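Local structure of protection of telomeres protein 1 (Schizosaccharomyces pombe, 1QZG) at residues C[105-110]-C[129-134]. The protein binds single-stranded telomeric DNA of consensus GGTTAC, protects the 3' overhang and regulates telomerase and telomere length; this chain is its N-terminal OB-fold domain. Residues are numbered along the deposited sequence; the frame is centred on the assembly and turned at random.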
loop_
_atom_site.group_PDB
_atom_site.type_symbol
_atom_site.label_atom_id
_atom_site.label_comp_id
_atom_site.label_asym_id
_atom_site.label_seq_id
_atom_site.Cartn_x
_atom_site.Cartn_y
_atom_site.Cartn_z
ATOM N N GLN C 105 5.275 -4.492 6.475
ATOM C CA GLN C 105 4.873 -5.361 5.372
ATOM C C GLN C 105 4.648 -4.608 4.069
ATOM O O GLN C 105 3.986 -3.574 4.049
ATOM C CB GLN C 105 3.579 -6.113 5.702
ATOM C CG GLN C 105 3.702 -7.146 6.815
ATOM C CD GLN C 105 2.434 -7.984 6.960
ATOM O OE1 GLN C 105 2.075 -8.749 6.063
ATOM N NE2 GLN C 105 1.752 -7.834 8.082
ATOM N N PRO C 106 5.220 -5.114 2.965
ATOM C CA PRO C 106 5.042 -4.467 1.664
ATOM C C PRO C 106 3.603 -4.737 1.229
ATOM O O PRO C 106 3.095 -5.851 1.391
ATOM C CB PRO C 106 6.057 -5.184 0.775
ATOM C CG PRO C 106 7.148 -5.564 1.753
ATOM C CD PRO C 106 6.346 -6.063 2.928
ATOM N N LEU C 107 2.945 -3.713 0.703
ATOM C CA LEU C 107 1.570 -3.839 0.244
ATOM C C LEU C 107 1.385 -3.164 -1.101
ATOM O O LEU C 107 1.702 -1.980 -1.261
ATOM C CB LEU C 107 0.606 -3.195 1.241
ATOM C CG LEU C 107 -0.872 -3.150 0.815
ATOM C CD1 LEU C 107 -1.452 -4.586 0.720
ATOM C CD2 LEU C 107 -1.651 -2.348 1.821
ATOM N N LEU C 108 0.862 -3.924 -2.057
ATOM C CA LEU C 108 0.576 -3.429 -3.392
ATOM C C LEU C 108 -0.947 -3.285 -3.519
ATOM O O LEU C 108 -1.692 -4.244 -3.287
ATOM C CB LEU C 108 1.098 -4.423 -4.436
ATOM C CG LEU C 108 0.992 -4.082 -5.922
ATOM C CD1 LEU C 108 1.810 -5.101 -6.730
ATOM C CD2 LEU C 108 -0.465 -4.096 -6.367
ATOM N N LEU C 109 -1.407 -2.091 -3.881
ATOM C CA LEU C 109 -2.838 -1.839 -4.037
ATOM C C LEU C 109 -3.173 -1.466 -5.470
ATOM O O LEU C 109 -2.521 -0.608 -6.078
ATOM C CB LEU C 109 -3.293 -0.722 -3.094
ATOM C CG LEU C 109 -3.233 -1.055 -1.598
ATOM C CD1 LEU C 109 -3.321 0.233 -0.762
ATOM C CD2 LEU C 109 -4.409 -1.994 -1.251
ATOM N N HIS C 110 -4.179 -2.136 -6.020
ATOM C CA HIS C 110 -4.624 -1.872 -7.385
ATOM C C HIS C 110 -6.018 -1.258 -7.376
ATOM O O HIS C 110 -6.961 -1.888 -6.904
ATOM C CB HIS C 110 -4.632 -3.180 -8.181
ATOM C CG HIS C 110 -5.106 -3.036 -9.583
ATOM N ND1 HIS C 110 -6.134 -3.793 -10.102
ATOM C CD2 HIS C 110 -4.708 -2.212 -10.582
ATOM C CE1 HIS C 110 -6.348 -3.439 -11.355
ATOM N NE2 HIS C 110 -5.497 -2.482 -11.669
ATOM N N PHE C 129 -11.155 -3.116 -5.957
ATOM C CA PHE C 129 -9.709 -3.075 -5.743
ATOM C C PHE C 129 -9.135 -4.454 -5.455
ATOM O O PHE C 129 -9.817 -5.337 -4.925
ATOM C CB PHE C 129 -9.343 -2.140 -4.607
ATOM C CG PHE C 129 -9.317 -2.754 -3.235
ATOM C CD1 PHE C 129 -8.113 -3.204 -2.689
ATOM C CD2 PHE C 129 -10.478 -2.855 -2.470
ATOM C CE1 PHE C 129 -8.061 -3.744 -1.398
ATOM C CE2 PHE C 129 -10.446 -3.388 -1.180
ATOM C CZ PHE C 129 -9.232 -3.832 -0.639
ATOM N N ARG C 130 -7.864 -4.631 -5.803
ATOM C CA ARG C 130 -7.144 -5.875 -5.590
ATOM C C ARG C 130 -5.871 -5.552 -4.823
ATOM O O ARG C 130 -5.489 -4.378 -4.714
ATOM C CB ARG C 130 -6.792 -6.514 -6.934
ATOM C CG ARG C 130 -8.004 -6.910 -7.770
ATOM C CD ARG C 130 -8.769 -8.053 -7.122
ATOM N NE ARG C 130 -9.960 -8.424 -7.883
ATOM C CZ ARG C 130 -11.206 -8.130 -7.518
ATOM N NH1 ARG C 130 -11.435 -7.458 -6.395
ATOM N NH2 ARG C 130 -12.225 -8.504 -8.275
ATOM N N TYR C 131 -5.211 -6.573 -4.288
ATOM C CA TYR C 131 -3.990 -6.338 -3.536
ATOM C C TYR C 131 -3.075 -7.551 -3.420
ATOM O O TYR C 131 -3.487 -8.694 -3.670
ATOM C CB TYR C 131 -4.331 -5.843 -2.123
ATOM C CG TYR C 131 -4.727 -6.945 -1.160
ATOM C CD1 TYR C 131 -3.780 -7.552 -0.337
ATOM C CD2 TYR C 131 -6.045 -7.409 -1.100
ATOM C CE1 TYR C 131 -4.130 -8.594 0.524
ATOM C CE2 TYR C 131 -6.407 -8.458 -0.244
ATOM C CZ TYR C 131 -5.442 -9.040 0.562
ATOM O OH TYR C 131 -5.779 -10.067 1.401
ATOM N N ALA C 132 -1.823 -7.270 -3.068
ATOM C CA ALA C 132 -0.809 -8.289 -2.831
ATOM C C ALA C 132 -0.125 -7.809 -1.553
ATOM O O ALA C 132 0.198 -6.619 -1.409
ATOM C CB ALA C 132 0.186 -8.358 -3.992
ATOM N N LEU C 133 0.082 -8.734 -0.623
ATOM C CA LEU C 133 0.697 -8.433 0.663
ATOM C C LEU C 133 1.895 -9.372 0.885
ATOM O O LEU C 133 1.789 -10.574 0.665
ATOM C CB LEU C 133 -0.339 -8.662 1.762
ATOM C CG LEU C 133 -0.416 -7.834 3.041
ATOM C CD1 LEU C 133 -0.338 -8.746 4.255
ATOM C CD2 LEU C 133 0.673 -6.795 3.056
ATOM N N TRP C 134 3.027 -8.822 1.310
ATOM C CA TRP C 134 4.237 -9.616 1.552
ATOM C C TRP C 134 4.606 -9.669 3.029
ATOM O O TRP C 134 4.103 -8.882 3.839
ATOM C CB TRP C 134 5.427 -9.041 0.771
ATOM C CG TRP C 134 5.407 -9.355 -0.691
ATOM C CD1 TRP C 134 6.035 -10.397 -1.315
ATOM C CD2 TRP C 134 4.703 -8.637 -1.716
ATOM N NE1 TRP C 134 5.769 -10.368 -2.665
ATOM C CE2 TRP C 134 4.956 -9.300 -2.939
ATOM C CE3 TRP C 134 3.888 -7.498 -1.721
ATOM C CZ2 TRP C 134 4.417 -8.860 -4.157
ATOM C CZ3 TRP C 134 3.352 -7.060 -2.934
ATOM C CH2 TRP C 134 3.623 -7.739 -4.133
#
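The indole of Trp134 turns an edge to the opposite strand: Leu108 CB meets Trp134 CZ3 at 3.8 Å and Pro106 O is 3.6 Å from Trp134 CE3, both close to the ring plane, while its ring meets that of Phe48 with the planes at a shallow angle. Leu107 CD1 approaches Tyr131 CD1 obliquely, 3.9 Å away; Tyr131 CG, set between the backbone N and carbonyl carbon (chi1 80°), swings the ring there. Leu133 CB lies at that ring's edge. Tyr131 CB, placed by the backbone, meets Leu109 CD2 at 3.9 Å, and the same methyl touches Phe129 CE1 at 4.1 Å.

Five backbone hydrogen bonds and segment axes at 163° define the antiparallel pairing. Leu108 N to Ala132 O (2.9 Å) is almost straight at 177°, and Ala132 N returns to Leu108 O; His110 and Arg130 form a second reciprocal pair, and Trp134 N reaches Pro106 O at 3.0 Å. Leu107, Leu109, Tyr131 and Leu133 share one face, Leu108, His110, Arg130 and Ala132 the other.

Tyr131 OH hydrogen-bonds Gln148 OE1, and Trp134 NE1 Glu161 OE1. Backbone bonds of Leu107 with Gly49 and Leu109 with Leu47 place strand 106-109 between 129-133 and 43-59 in the curled OB-fold sheet, with Leu109 and Phe129 packing on strand 85-91 and Pro106 and Trp134 against helix 158-175.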